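Local coordinates for protein glycoside hydrolase family 5 (Aspergillus oryzae, PDB 6LA0) that acts as a secreted rutinosidase that hydrolyses glycosidic bonds, and may also act on beta-1,3-glucan as its exo-glucanase relatives do, at residues G297-Q302 with R314-G319; Y184-M189 with P231-M236; R75-L80 with A118-T123; A46-G51 with E147-W152. All coordinates share one frame; numbering follows the deposited sequence.

Contact 1. Residues G297-Q302 with R314-G319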
loop_
_atom_site.group_PDB
_atom_site.type_symbol
_atom_site.label_atom_id
_atom_site.label_comp_id
_atom_site.label_asym_id
_atom_site.label_seq_id
_atom_site.Cartn_x
_atom_site.Cartn_y
_atom_site.Cartn_z
ATOM N N GLY A 297 -5.502 -2.591 4.110
ATOM C CA GLY A 297 -4.608 -2.671 2.956
ATOM C C GLY A 297 -3.165 -3.055 3.229
ATOM O O GLY A 297 -2.444 -3.363 2.262
ATOM N N GLU A 298 -2.717 -3.015 4.488
ATOM C CA GLU A 298 -1.357 -3.419 4.860
ATOM C C GLU A 298 -1.361 -4.057 6.242
ATOM O O GLU A 298 -1.945 -3.499 7.173
ATOM C CB GLU A 298 -0.390 -2.227 4.877
ATOM C CG GLU A 298 0.030 -1.715 3.520
ATOM C CD GLU A 298 1.117 -0.659 3.595
ATOM O OE1 GLU A 298 1.939 -0.731 4.524
ATOM O OE2 GLU A 298 1.165 0.242 2.714
ATOM N N TRP A 299 -0.696 -5.199 6.381
ATOM C CA TRP A 299 -0.446 -5.825 7.676
ATOM C C TRP A 299 0.644 -6.885 7.494
ATOM O O TRP A 299 0.971 -7.278 6.371
ATOM C CB TRP A 299 -1.724 -6.428 8.266
ATOM C CG TRP A 299 -2.240 -7.624 7.507
ATOM C CD1 TRP A 299 -2.801 -7.630 6.266
ATOM C CD2 TRP A 299 -2.240 -8.988 7.954
ATOM N NE1 TRP A 299 -3.152 -8.910 5.905
ATOM C CE2 TRP A 299 -2.814 -9.764 6.927
ATOM C CE3 TRP A 299 -1.804 -9.627 9.124
ATOM C CZ2 TRP A 299 -2.965 -11.154 7.033
ATOM C CZ3 TRP A 299 -1.955 -11.010 9.227
ATOM C CH2 TRP A 299 -2.535 -11.754 8.192
ATOM N N ALA A 300 1.198 -7.349 8.622
ATOM C CA ALA A 300 2.206 -8.417 8.640
ATOM C C ALA A 300 2.310 -8.985 10.053
ATOM O O ALA A 300 1.884 -8.348 11.019
ATOM C CB ALA A 300 3.576 -7.922 8.168
ATOM N N ILE A 301 2.932 -10.167 10.173
ATOM C CA ILE A 301 2.886 -10.929 11.427
ATOM C C ILE A 301 4.151 -10.808 12.278
ATOM O O ILE A 301 4.212 -11.449 13.336
ATOM C CB ILE A 301 2.590 -12.430 11.197
ATOM C CG1 ILE A 301 3.685 -13.093 10.345
ATOM C CG2 ILE A 301 1.185 -12.619 10.616
ATOM C CD1 ILE A 301 3.796 -14.610 10.523
ATOM N N GLN A 302 5.155 -10.029 11.880
ATOM C CA GLN A 302 6.326 -9.913 12.749
ATOM C C GLN A 302 5.960 -9.131 13.997
ATOM O O GLN A 302 5.330 -8.075 13.909
ATOM C CB GLN A 302 7.503 -9.225 12.057
ATOM C CG GLN A 302 8.728 -9.203 12.967
ATOM C CD GLN A 302 9.744 -8.135 12.641
ATOM O OE1 GLN A 302 9.909 -7.724 11.480
ATOM N NE2 GLN A 302 10.449 -7.674 13.671
ATOM N N ARG A 314 -0.431 -20.434 11.955
ATOM C CA ARG A 314 -1.582 -20.090 12.785
ATOM C C ARG A 314 -1.839 -18.588 12.758
ATOM O O ARG A 314 -2.986 -18.143 12.587
ATOM C CB ARG A 314 -1.363 -20.589 14.223
ATOM C CG ARG A 314 -2.526 -20.262 15.181
ATOM C CD ARG A 314 -2.120 -20.308 16.650
ATOM N NE ARG A 314 -1.353 -19.127 17.066
ATOM C CZ ARG A 314 -0.981 -18.873 18.320
ATOM N NH1 ARG A 314 -1.340 -19.693 19.307
ATOM N NH2 ARG A 314 -0.276 -17.783 18.600
ATOM N N ASN A 315 -0.771 -17.790 12.844
ATOM C CA ASN A 315 -0.924 -16.347 12.999
ATOM C C ASN A 315 -1.366 -15.663 11.698
ATOM O O ASN A 315 -2.233 -14.779 11.733
ATOM C CB ASN A 315 0.382 -15.750 13.535
ATOM C CG ASN A 315 0.668 -16.151 14.990
ATOM O OD1 ASN A 315 -0.234 -16.556 15.742
ATOM N ND2 ASN A 315 1.927 -16.022 15.396
ATOM N N VAL A 316 -0.799 -16.036 10.542
ATOM C CA VAL A 316 -1.261 -15.413 9.299
ATOM C C VAL A 316 -2.714 -15.793 9.038
ATOM O O VAL A 316 -3.517 -14.963 8.586
ATOM C CB VAL A 316 -0.342 -15.764 8.101
ATOM C CG1 VAL A 316 -0.459 -17.231 7.695
ATOM C CG2 VAL A 316 -0.677 -14.880 6.896
ATOM N N ASN A 317 -3.098 -17.031 9.371
ATOM C CA ASN A 317 -4.482 -17.409 9.119
ATOM C C ASN A 317 -5.423 -16.741 10.115
ATOM O O ASN A 317 -6.562 -16.412 9.757
ATOM C CB ASN A 317 -4.624 -18.929 9.143
ATOM C CG ASN A 317 -4.243 -19.560 7.822
ATOM O OD1 ASN A 317 -4.872 -19.294 6.790
ATOM N ND2 ASN A 317 -3.204 -20.389 7.837
ATOM N N ALA A 318 -4.951 -16.484 11.341
ATOM C CA ALA A 318 -5.771 -15.770 12.321
ATOM C C ALA A 318 -5.961 -14.308 11.929
ATOM O O ALA A 318 -7.022 -13.727 12.195
ATOM C CB ALA A 318 -5.134 -15.858 13.707
ATOM N N GLY A 319 -4.949 -13.702 11.306
ATOM C CA GLY A 319 -5.109 -12.347 10.799
ATOM C C GLY A 319 -6.100 -12.273 9.650
ATOM O O GLY A 319 -6.974 -11.401 9.620
#

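Contact 2. Residues Y184-M189 with P231-M236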
loop_
_atom_site.group_PDB
_atom_site.type_symbol
_atom_site.label_atom_id
_atom_site.label_comp_id
_atom_site.label_asym_id
_atom_site.label_seq_id
_atom_site.Cartn_x
_atom_site.Cartn_y
_atom_site.Cartn_z
ATOM N N TYR A 184 -10.933 -1.535 -11.005
ATOM C CA TYR A 184 -9.928 -0.725 -10.330
ATOM C C TYR A 184 -10.525 0.107 -9.202
ATOM O O TYR A 184 -11.614 0.663 -9.333
ATOM C CB TYR A 184 -9.216 0.208 -11.318
ATOM C CG TYR A 184 -8.477 -0.523 -12.417
ATOM C CD1 TYR A 184 -9.140 -0.956 -13.558
ATOM C CD2 TYR A 184 -7.117 -0.787 -12.305
ATOM C CE1 TYR A 184 -8.465 -1.632 -14.568
ATOM C CE2 TYR A 184 -6.439 -1.465 -13.298
ATOM C CZ TYR A 184 -7.116 -1.880 -14.430
ATOM O OH TYR A 184 -6.422 -2.546 -15.410
ATOM N N THR A 185 -9.772 0.209 -8.110
ATOM C CA THR A 185 -10.014 1.156 -7.032
ATOM C C THR A 185 -8.848 2.133 -6.985
ATOM O O THR A 185 -7.685 1.711 -7.019
ATOM C CB THR A 185 -10.162 0.405 -5.694
ATOM O OG1 THR A 185 -11.423 -0.265 -5.669
ATOM C CG2 THR A 185 -10.051 1.346 -4.495
ATOM N N ILE A 186 -9.143 3.430 -6.910
ATOM C CA ILE A 186 -8.111 4.460 -6.944
ATOM C C ILE A 186 -7.790 4.915 -5.523
ATOM O O ILE A 186 -8.668 5.402 -4.800
ATOM C CB ILE A 186 -8.526 5.642 -7.839
ATOM C CG1 ILE A 186 -8.579 5.194 -9.300
ATOM C CG2 ILE A 186 -7.554 6.782 -7.645
ATOM C CD1 ILE A 186 -8.958 6.297 -10.297
ATOM N N GLU A 187 -6.523 4.762 -5.121
ATOM C CA GLU A 187 -6.052 5.194 -3.805
ATOM C C GLU A 187 -5.077 6.359 -3.965
ATOM O O GLU A 187 -3.895 6.144 -4.291
ATOM C CB GLU A 187 -5.393 4.024 -3.049
ATOM C CG GLU A 187 -4.890 4.382 -1.636
ATOM C CD GLU A 187 -4.618 3.161 -0.757
ATOM O OE1 GLU A 187 -4.149 2.131 -1.285
ATOM O OE2 GLU A 187 -4.876 3.234 0.468
ATOM N N PRO A 188 -5.512 7.599 -3.737
ATOM C CA PRO A 188 -4.734 8.779 -4.151
ATOM C C PRO A 188 -3.645 9.235 -3.189
ATOM O O PRO A 188 -2.980 10.228 -3.487
ATOM C CB PRO A 188 -5.830 9.847 -4.281
ATOM C CG PRO A 188 -6.820 9.463 -3.187
ATOM C CD PRO A 188 -6.840 7.960 -3.200
ATOM N N MET A 189 -3.421 8.546 -2.064
ATOM C CA MET A 189 -2.289 8.860 -1.191
ATOM C C MET A 189 -2.076 7.689 -0.240
ATOM O O MET A 189 -2.875 6.756 -0.190
ATOM C CB MET A 189 -2.522 10.161 -0.412
ATOM C CG MET A 189 -3.518 10.017 0.733
ATOM S SD MET A 189 -4.338 11.547 1.219
ATOM C CE MET A 189 -2.966 12.617 1.626
ATOM N N PRO A 231 -18.580 8.118 -11.739
ATOM C CA PRO A 231 -18.966 8.002 -10.323
ATOM C C PRO A 231 -18.925 6.588 -9.777
ATOM O O PRO A 231 -19.160 6.413 -8.571
ATOM C CB PRO A 231 -20.399 8.562 -10.299
ATOM C CG PRO A 231 -20.888 8.430 -11.698
ATOM C CD PRO A 231 -19.679 8.643 -12.572
ATOM N N ASN A 232 -18.655 5.581 -10.612
ATOM C CA ASN A 232 -18.658 4.187 -10.197
ATOM C C ASN A 232 -17.289 3.673 -9.763
ATOM O O ASN A 232 -17.222 2.597 -9.154
ATOM C CB ASN A 232 -19.194 3.308 -11.329
ATOM C CG ASN A 232 -20.665 3.507 -11.572
ATOM O OD1 ASN A 232 -21.485 3.321 -10.673
ATOM N ND2 ASN A 232 -21.015 3.895 -12.789
ATOM N N ILE A 233 -16.212 4.392 -10.070
ATOM C CA ILE A 233 -14.861 4.058 -9.611
ATOM C C ILE A 233 -14.754 4.397 -8.131
ATOM O O ILE A 233 -14.898 5.576 -7.765
ATOM C CB ILE A 233 -13.785 4.818 -10.408
ATOM C CG1 ILE A 233 -13.871 4.488 -11.903
ATOM C CG2 ILE A 233 -12.395 4.535 -9.820
ATOM C CD1 ILE A 233 -12.986 5.380 -12.822
ATOM N N PRO A 234 -14.483 3.423 -7.254
ATOM C CA PRO A 234 -14.313 3.738 -5.829
ATOM C C PRO A 234 -12.980 4.409 -5.526
ATOM O O PRO A 234 -11.957 4.160 -6.181
ATOM C CB PRO A 234 -14.400 2.361 -5.140
ATOM C CG PRO A 234 -14.978 1.421 -6.182
ATOM C CD PRO A 234 -14.502 1.973 -7.504
ATOM N N VAL A 235 -13.013 5.292 -4.526
ATOM C CA VAL A 235 -11.834 5.976 -3.999
ATOM C C VAL A 235 -11.484 5.354 -2.656
ATOM O O VAL A 235 -12.361 5.220 -1.792
ATOM C CB VAL A 235 -12.089 7.484 -3.837
ATOM C CG1 VAL A 235 -10.948 8.146 -3.047
ATOM C CG2 VAL A 235 -12.289 8.159 -5.201
ATOM N N MET A 236 -10.205 5.003 -2.465
ATOM C CA MET A 236 -9.716 4.409 -1.222
ATOM C C MET A 236 -8.869 5.439 -0.473
ATOM O O MET A 236 -7.842 5.904 -0.988
ATOM C CB MET A 236 -8.913 3.129 -1.498
ATOM C CG MET A 236 -8.414 2.421 -0.222
ATOM S SD MET A 236 -7.818 0.719 -0.457
ATOM C CE MET A 236 -9.370 -0.180 -0.548
HETATM O O HOH W 1 -5.774 7.410 -0.026
#

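Contact 3. Residues R75-L80 with A118-T123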
loop_
_atom_site.group_PDB
_atom_site.type_symbol
_atom_site.label_atom_id
_atom_site.label_comp_id
_atom_site.label_asym_id
_atom_site.label_seq_id
_atom_site.Cartn_x
_atom_site.Cartn_y
_atom_site.Cartn_z
ATOM N N ARG A 75 4.275 -15.092 -13.743
ATOM C CA ARG A 75 4.417 -16.329 -12.974
ATOM C C ARG A 75 4.116 -16.097 -11.498
ATOM O O ARG A 75 3.516 -16.954 -10.831
ATOM C CB ARG A 75 5.823 -16.926 -13.140
ATOM C CG ARG A 75 6.255 -17.196 -14.580
ATOM C CD ARG A 75 5.597 -18.459 -15.181
ATOM N NE ARG A 75 4.212 -18.247 -15.626
ATOM C CZ ARG A 75 3.821 -17.412 -16.592
ATOM N NH1 ARG A 75 4.699 -16.676 -17.276
ATOM N NH2 ARG A 75 2.531 -17.320 -16.886
ATOM N N ASP A 76 4.539 -14.952 -10.961
ATOM C CA ASP A 76 4.154 -14.604 -9.594
ATOM C C ASP A 76 2.638 -14.470 -9.459
ATOM O O ASP A 76 2.063 -14.831 -8.420
ATOM C CB ASP A 76 4.855 -13.315 -9.163
ATOM C CG ASP A 76 6.368 -13.419 -9.248
ATOM O OD1 ASP A 76 6.916 -14.393 -8.694
ATOM O OD2 ASP A 76 7.013 -12.534 -9.858
ATOM N N ILE A 77 1.973 -13.947 -10.493
ATOM C CA ILE A 77 0.519 -13.827 -10.432
ATOM C C ILE A 77 -0.126 -15.209 -10.432
ATOM O O ILE A 77 -1.073 -15.469 -9.678
ATOM C CB ILE A 77 -0.012 -12.946 -11.585
ATOM C CG1 ILE A 77 0.683 -11.583 -11.598
ATOM C CG2 ILE A 77 -1.528 -12.796 -11.466
ATOM C CD1 ILE A 77 0.483 -10.757 -10.345
ATOM N N ASP A 78 0.379 -16.121 -11.270
ATOM C CA ASP A 78 -0.115 -17.496 -11.251
ATOM C C ASP A 78 -0.027 -18.104 -9.857
ATOM O O ASP A 78 -0.970 -18.757 -9.391
ATOM C CB ASP A 78 0.675 -18.365 -12.223
ATOM C CG ASP A 78 0.578 -17.903 -13.659
ATOM O OD1 ASP A 78 -0.397 -17.214 -14.036
ATOM O OD2 ASP A 78 1.487 -18.271 -14.422
ATOM N N LYS A 79 1.113 -17.926 -9.184
ATOM C CA LYS A 79 1.249 -18.491 -7.844
ATOM C C LYS A 79 0.254 -17.868 -6.868
ATOM O O LYS A 79 -0.281 -18.565 -5.997
ATOM C CB LYS A 79 2.676 -18.319 -7.332
ATOM C CG LYS A 79 2.915 -19.031 -6.027
ATOM C CD LYS A 79 4.372 -18.942 -5.624
ATOM C CE LYS A 79 5.199 -20.053 -6.255
ATOM N NZ LYS A 79 6.560 -20.047 -5.669
ATOM N N LEU A 80 -0.001 -16.560 -6.979
ATOM C CA LEU A 80 -1.006 -15.937 -6.111
ATOM C C LEU A 80 -2.396 -16.501 -6.374
ATOM O O LEU A 80 -3.132 -16.822 -5.431
ATOM C CB LEU A 80 -1.006 -14.415 -6.303
ATOM C CG LEU A 80 0.269 -13.713 -5.823
ATOM C CD1 LEU A 80 0.396 -12.297 -6.400
ATOM C CD2 LEU A 80 0.310 -13.702 -4.289
ATOM N N ALA A 118 -1.578 -6.024 -14.546
ATOM C CA ALA A 118 -2.972 -5.881 -14.120
ATOM C C ALA A 118 -3.920 -6.532 -15.120
ATOM O O ALA A 118 -4.865 -7.228 -14.726
ATOM C CB ALA A 118 -3.342 -4.405 -13.931
ATOM N N ASP A 119 -3.693 -6.303 -16.420
ATOM C CA ASP A 119 -4.536 -6.916 -17.443
ATOM C C ASP A 119 -4.568 -8.429 -17.288
ATOM O O ASP A 119 -5.624 -9.056 -17.435
ATOM C CB ASP A 119 -4.029 -6.541 -18.841
ATOM C CG ASP A 119 -4.428 -5.138 -19.264
ATOM O OD1 ASP A 119 -5.109 -4.435 -18.485
ATOM O OD2 ASP A 119 -4.058 -4.739 -20.394
ATOM N N TYR A 120 -3.417 -9.024 -16.955
ATOM C CA TYR A 120 -3.299 -10.475 -16.818
ATOM C C TYR A 120 -4.069 -10.976 -15.597
ATOM O O TYR A 120 -4.832 -11.946 -15.687
ATOM C CB TYR A 120 -1.818 -10.850 -16.726
ATOM C CG TYR A 120 -1.516 -12.329 -16.691
ATOM C CD1 TYR A 120 -1.649 -13.116 -17.824
ATOM C CD2 TYR A 120 -1.077 -12.935 -15.518
ATOM C CE1 TYR A 120 -1.351 -14.481 -17.789
ATOM C CE2 TYR A 120 -0.776 -14.291 -15.473
ATOM C CZ TYR A 120 -0.916 -15.055 -16.614
ATOM O OH TYR A 120 -0.623 -16.398 -16.563
ATOM N N ALA A 121 -3.877 -10.322 -14.448
ATOM C CA ALA A 121 -4.592 -10.722 -13.239
ATOM C C ALA A 121 -6.092 -10.568 -13.418
ATOM O O ALA A 121 -6.874 -11.366 -12.889
ATOM C CB ALA A 121 -4.114 -9.893 -12.045
ATOM N N ILE A 122 -6.511 -9.524 -14.144
ATOM C CA ILE A 122 -7.931 -9.291 -14.407
ATOM C C ILE A 122 -8.466 -10.325 -15.389
ATOM O O ILE A 122 -9.468 -11.003 -15.126
ATOM C CB ILE A 122 -8.153 -7.864 -14.944
ATOM C CG1 ILE A 122 -7.992 -6.817 -13.834
ATOM C CG2 ILE A 122 -9.529 -7.760 -15.602
ATOM C CD1 ILE A 122 -7.655 -5.432 -14.353
ATOM N N THR A 123 -7.802 -10.448 -16.543
ATOM C CA THR A 123 -8.317 -11.259 -17.643
ATOM C C THR A 123 -8.330 -12.733 -17.286
ATOM O O THR A 123 -9.316 -13.437 -17.535
ATOM C CB THR A 123 -7.475 -11.042 -18.900
ATOM O OG1 THR A 123 -7.638 -9.692 -19.352
ATOM C CG2 THR A 123 -7.911 -11.993 -20.000
#

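Contact 4. Residues A46-G51 with E147-W152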
loop_
_atom_site.group_PDB
_atom_site.type_symbol
_atom_site.label_atom_id
_atom_site.label_comp_id
_atom_site.label_asym_id
_atom_site.label_seq_id
_atom_site.Cartn_x
_atom_site.Cartn_y
_atom_site.Cartn_z
ATOM N N ALA A 46 22.419 5.288 0.242
ATOM C CA ALA A 46 21.227 6.092 0.456
ATOM C C ALA A 46 20.164 5.275 1.177
ATOM O O ALA A 46 20.138 4.042 1.117
ATOM C CB ALA A 46 20.669 6.609 -0.870
ATOM N N ASP A 47 19.273 5.978 1.868
ATOM C CA ASP A 47 18.197 5.309 2.586
ATOM C C ASP A 47 16.836 5.470 1.917
ATOM O O ASP A 47 15.848 4.937 2.428
ATOM C CB ASP A 47 18.155 5.785 4.049
ATOM C CG ASP A 47 17.676 7.230 4.212
ATOM O OD1 ASP A 47 17.290 7.891 3.225
ATOM O OD2 ASP A 47 17.682 7.714 5.369
ATOM N N ASP A 48 16.750 6.180 0.791
ATOM C CA ASP A 48 15.485 6.350 0.079
ATOM C C ASP A 48 15.667 6.080 -1.411
ATOM O O ASP A 48 16.786 6.099 -1.928
ATOM C CB ASP A 48 14.880 7.760 0.277
ATOM C CG ASP A 48 15.866 8.888 0.049
ATOM O OD1 ASP A 48 17.008 8.642 -0.398
ATOM O OD2 ASP A 48 15.480 10.052 0.334
ATOM N N GLU A 49 14.547 5.809 -2.098
ATOM C CA GLU A 49 14.595 5.662 -3.556
ATOM C C GLU A 49 15.165 6.921 -4.210
ATOM O O GLU A 49 15.959 6.837 -5.157
ATOM C CB GLU A 49 13.195 5.343 -4.126
ATOM C CG GLU A 49 13.103 5.425 -5.678
ATOM C CD GLU A 49 11.777 4.915 -6.293
ATOM O OE1 GLU A 49 10.892 4.438 -5.556
ATOM O OE2 GLU A 49 11.611 5.006 -7.533
ATOM N N TRP A 50 14.777 8.097 -3.704
ATOM C CA TRP A 50 15.284 9.371 -4.212
ATOM C C TRP A 50 16.814 9.391 -4.271
ATOM O O TRP A 50 17.409 9.715 -5.310
ATOM C CB TRP A 50 14.736 10.499 -3.324
ATOM C CG TRP A 50 15.122 11.926 -3.676
ATOM C CD1 TRP A 50 16.356 12.505 -3.543
ATOM C CD2 TRP A 50 14.242 12.968 -4.148
ATOM N NE1 TRP A 50 16.303 13.828 -3.931
ATOM C CE2 TRP A 50 15.019 14.135 -4.303
ATOM C CE3 TRP A 50 12.881 13.018 -4.464
ATOM C CZ2 TRP A 50 14.477 15.344 -4.761
ATOM C CZ3 TRP A 50 12.337 14.229 -4.917
ATOM C CH2 TRP A 50 13.137 15.369 -5.064
ATOM N N GLY A 51 17.465 9.006 -3.171
ATOM C CA GLY A 51 18.918 9.049 -3.124
ATOM C C GLY A 51 19.586 7.926 -3.903
ATOM O O GLY A 51 20.657 8.116 -4.484
ATOM N N GLU A 147 7.942 10.516 -0.654
ATOM C CA GLU A 147 8.702 11.078 -1.781
ATOM C C GLU A 147 10.198 10.854 -1.563
ATOM O O GLU A 147 10.909 10.347 -2.443
ATOM C CB GLU A 147 8.458 12.582 -1.984
ATOM C CG GLU A 147 9.365 13.197 -3.067
ATOM C CD GLU A 147 9.107 14.688 -3.301
ATOM O OE1 GLU A 147 9.495 15.510 -2.444
ATOM O OE2 GLU A 147 8.518 15.035 -4.347
ATOM N N ALA A 148 10.685 11.263 -0.396
ATOM C CA ALA A 148 12.105 11.198 -0.070
ATOM C C ALA A 148 12.259 11.431 1.426
ATOM O O ALA A 148 11.408 12.069 2.048
ATOM C CB ALA A 148 12.909 12.243 -0.853
ATOM N N SER A 149 13.341 10.896 1.995
ATOM C CA SER A 149 13.630 11.109 3.412
ATOM C C SER A 149 13.700 12.601 3.705
ATOM O O SER A 149 14.346 13.355 2.972
ATOM C CB SER A 149 14.962 10.449 3.805
ATOM O OG SER A 149 14.896 9.037 3.788
ATOM N N GLY A 150 13.027 13.029 4.770
ATOM C CA GLY A 150 13.073 14.421 5.185
ATOM C C GLY A 150 12.230 15.397 4.391
ATOM O O GLY A 150 12.381 16.608 4.587
ATOM N N HIS A 151 11.348 14.925 3.505
ATOM C CA HIS A 151 10.485 15.794 2.707
ATOM C C HIS A 151 9.072 15.806 3.292
ATOM O O HIS A 151 8.395 14.770 3.312
ATOM C CB HIS A 151 10.446 15.334 1.247
ATOM C CG HIS A 151 11.702 15.618 0.479
ATOM N ND1 HIS A 151 11.696 15.924 -0.868
ATOM C CD2 HIS A 151 13.001 15.630 0.862
ATOM C CE1 HIS A 151 12.940 16.108 -1.280
ATOM N NE2 HIS A 151 13.750 15.934 -0.250
ATOM N N TRP A 152 8.629 16.975 3.770
ATOM C CA TRP A 152 7.234 17.213 4.143
ATOM C C TRP A 152 6.623 18.356 3.337
ATOM O O TRP A 152 5.655 18.977 3.793
ATOM C CB TRP A 152 7.097 17.545 5.632
ATOM C CG TRP A 152 7.208 16.433 6.602
ATOM C CD1 TRP A 152 6.191 15.672 7.106
ATOM C CD2 TRP A 152 8.399 16.003 7.267
ATOM N NE1 TRP A 152 6.687 14.768 8.022
ATOM C CE2 TRP A 152 8.040 14.951 8.135
ATOM C CE3 TRP A 152 9.742 16.392 7.197
ATOM C CZ2 TRP A 152 8.972 14.286 8.921
ATOM C CZ3 TRP A 152 10.662 15.733 7.981
ATOM C CH2 TRP A 152 10.273 14.694 8.835
HETATM O O HOH W 2 16.258 12.412 0.746
HETATM O O HOH W 3 12.039 7.930 -2.264
#

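Contact 1. Residues G297-Q302 with R314-G319
Ile-301 and Val-316 lie where strand segment 297-302 and helix segment 314-319 come nearest, their CA atoms 6.5 Å apart, and the two axes run nearly antiparallel at 154°. No hydrogen bond spans the gap, so the contact rests on shape. The broad indole of Trp-299 and, two residues on, Ile-301 share the work. Trp-299 CG sits between the backbone N and the carbonyl carbon (chi1 68°), which throws the six-membered ring out toward the helix. The far corner of that ring, CH2, meets the carbonyl oxygen of Val-316 at 3.4 Å, with the oxygen at the ring edge and in its plane, where the C-H bonds carry slight positive charge. The same CH2 comes to 3.7 Å from the CA of Gly-319, and glycine suits this position because the indole can approach the helix backbone itself. Val-316 adds its CG2 branch, which touches Trp-299 CH2 at 3.9 Å. Branched Ile-301 lays CG2 against Val-316 CA, also at 3.9 Å, while the same methyl borders Asn-315. The amide of Asn-315 is held from its own helix: Arg-314 grips OD1 side-on with NE and NH2, and NH2 also bonds to the backbone of Glu-273. Leu-275 and Pro-276 of helix 275-285 flank one side, and Tyr-332 of strand 329-332 touches Val-316. A strand that turns back into a helix packed antiparallel upon it is the beta-alpha unit of a TIM barrel, here strand 294-303 and helix 312-326 of the family 5 glycosidase fold.

Contact 2. Residues Y184-M189 with P231-M236
Met-236 and Glu-187 lie across one another at a slant, the thioether chain passing beside the carboxylate. Met-236 CG stands opposite its backbone N (chi1 -178°), which carries it to 3.7 Å from Glu-187 OE2, and its CB meets Thr-185 CG2 at 3.7 Å. A flexible, unbranched methionine suits such a place, fitting between a polar and an apolar neighbour. The carboxylate of Glu-187 has its main partner elsewhere, a salt bridge from OE1 to Arg-89, while OE2 lies close to Asp-260 OD2, a like charge that Arg-89 probably offsets in part. Thr-185 crosses the ring of Pro-234 at about a right angle, and its OG1 bonds outside to His-128 NE2 and accepts the indole N-H of Trp-14. On the other side of the backbone, Ile-186 CD1 packs on Ile-233 CG2 at 3.9 Å, and Pro-188 CD lies 4.1 Å from Val-235 CG1. The backbone hydrogen bonds both run through Ile-186: its N donates to Pro-234 O at 3.0 Å, and its O accepts from Met-236 N at 2.8 Å. They straddle Val-235, the pattern of a parallel bridge; CA-H...O contacts join Val-235 to Ile-186 O and Glu-187 to Met-236 O, and water 1 links Met-189 O with Met-236 O. The single bridge connects edge strand 184-187 of the five-stranded sheet to strand 235-237 of the three-stranded one, helping to close the barrel; Ile-186 and Ile-233 pack outward on helix 158-176, and Pro-188 on helix 209-229.

Contact 3. Residues R75-L80 with A118-T123
Tyr-120 reaches from helix segment 118-123 to segment 75-80, whose axis passes 10.3 Å away at a crossing angle of -31°. From CB the side chain sets out with CG opposite the backbone N (chi1 -175°), a torsion that projects the ring straight across the groove between the helices. The first ring atom to meet a partner is CD2, which lies 4.1 Å from Ile-77 CB, the two side chains sliding past each other in opposite directions. Next along that edge, CE2 comes close to Asp-78 OD1. At the tip the hydroxyl donates to the same OD1 at 2.7 Å, using the syn lone pair of the oxygen, which sits at the ring edge and in its plane. Arg-75 NH2 is also near OH, but its angle is poor for a bond, and the guanidinium stands 84° from the ring plane. Instead Arg-75, bent at chi2 and chi3, turns back on its own helix and grips Asp-78 OD2 side-on, NE at 3.0 Å and NH2 at 2.8 Å. Below this polar rim small Ala-121 lies at the nearest approach of the backbones, its CB 3.9 Å from Ile-77 CG2, and Leu-88 of strand 87-92 underlies both. The two oxygens of Asp-78 thus divide their work: OD2 takes the arginine, and OD1 takes Tyr-120 and also Tyr-125. The phenol-carboxylate bond ties helices 74-81 and 110-125 at a partly exposed rim. This set of donors, with Lys-124 as a long, weak ion partner that also weakly bonds the Tyr-120 hydroxyl, would be expected to stabilise the charged aspartate.

Contact 4. Residues A46-G51 with E147-W152
Trp-50 has His-151 CE1 over one face of its indole, offset toward the rim, while Ala-148 CB lies beside the indole, 3.5 Å from Trp-50 CB. The pair of rings is edge-to-face, with the imidazole edge turned to the six-membered ring and the planes 61° apart. The methyl of Ala-148 also covers the centre of one face of the imidazole, and a small residue suits the corner where the two rings meet. At the imidazole edge, His-151 ND1 donates to Glu-147 OE1 at 2.7 Å, which fixes the ring's rotation; Glu-147 OE2 goes instead to Tyr-94 and the backbone of Gly-138. Glu-147 runs beside the indole, Glu-147 CD reaching Trp-50 CZ3 at 3.6 Å. Beyond the rings two aspartates hold the turn. Asp-48 OD2 accepts from Ser-149 N at 2.8 Å on its anti lone pair, while OD1 takes Gly-51 N and caps the helix, and Asp-47 OD1 accepts from Ser-149 OG at 2.7 Å. Ala-148 to His-151 form a type II turn in which Gly-150 supplies the positive phi. Water 2 links Asp-48 OD2 to Ser-149 O, and water 3 joins Trp-50 N to Glu-147 O. The contact thus binds the N-terminal end of helix 49-56 to the long loop between strand 128-133 and helix 158-176, with Thr-144 of that loop reaching Glu-49 N.

From the N terminus, the start of helix 49-56 waits about a hundred residues for its partner, so contact 4 closes the widest loop, from 46-51 to 147-152. Contact 3 nests inside it, joining helices 74-81 and 110-125. The chain then passes into contact 2, which bridges strands 184-187 and 235-237 and so links the two sheets, and finally contact 1 seats helix 312-326 on strand 294-303. These last two follow in series and cross nothing. Contacts 2 and 3 touch, Tyr-184 OH lying 3.3 Å from Ile-122 CD1. Together the four contacts connect barrel strands, outer helices and a long connecting loop.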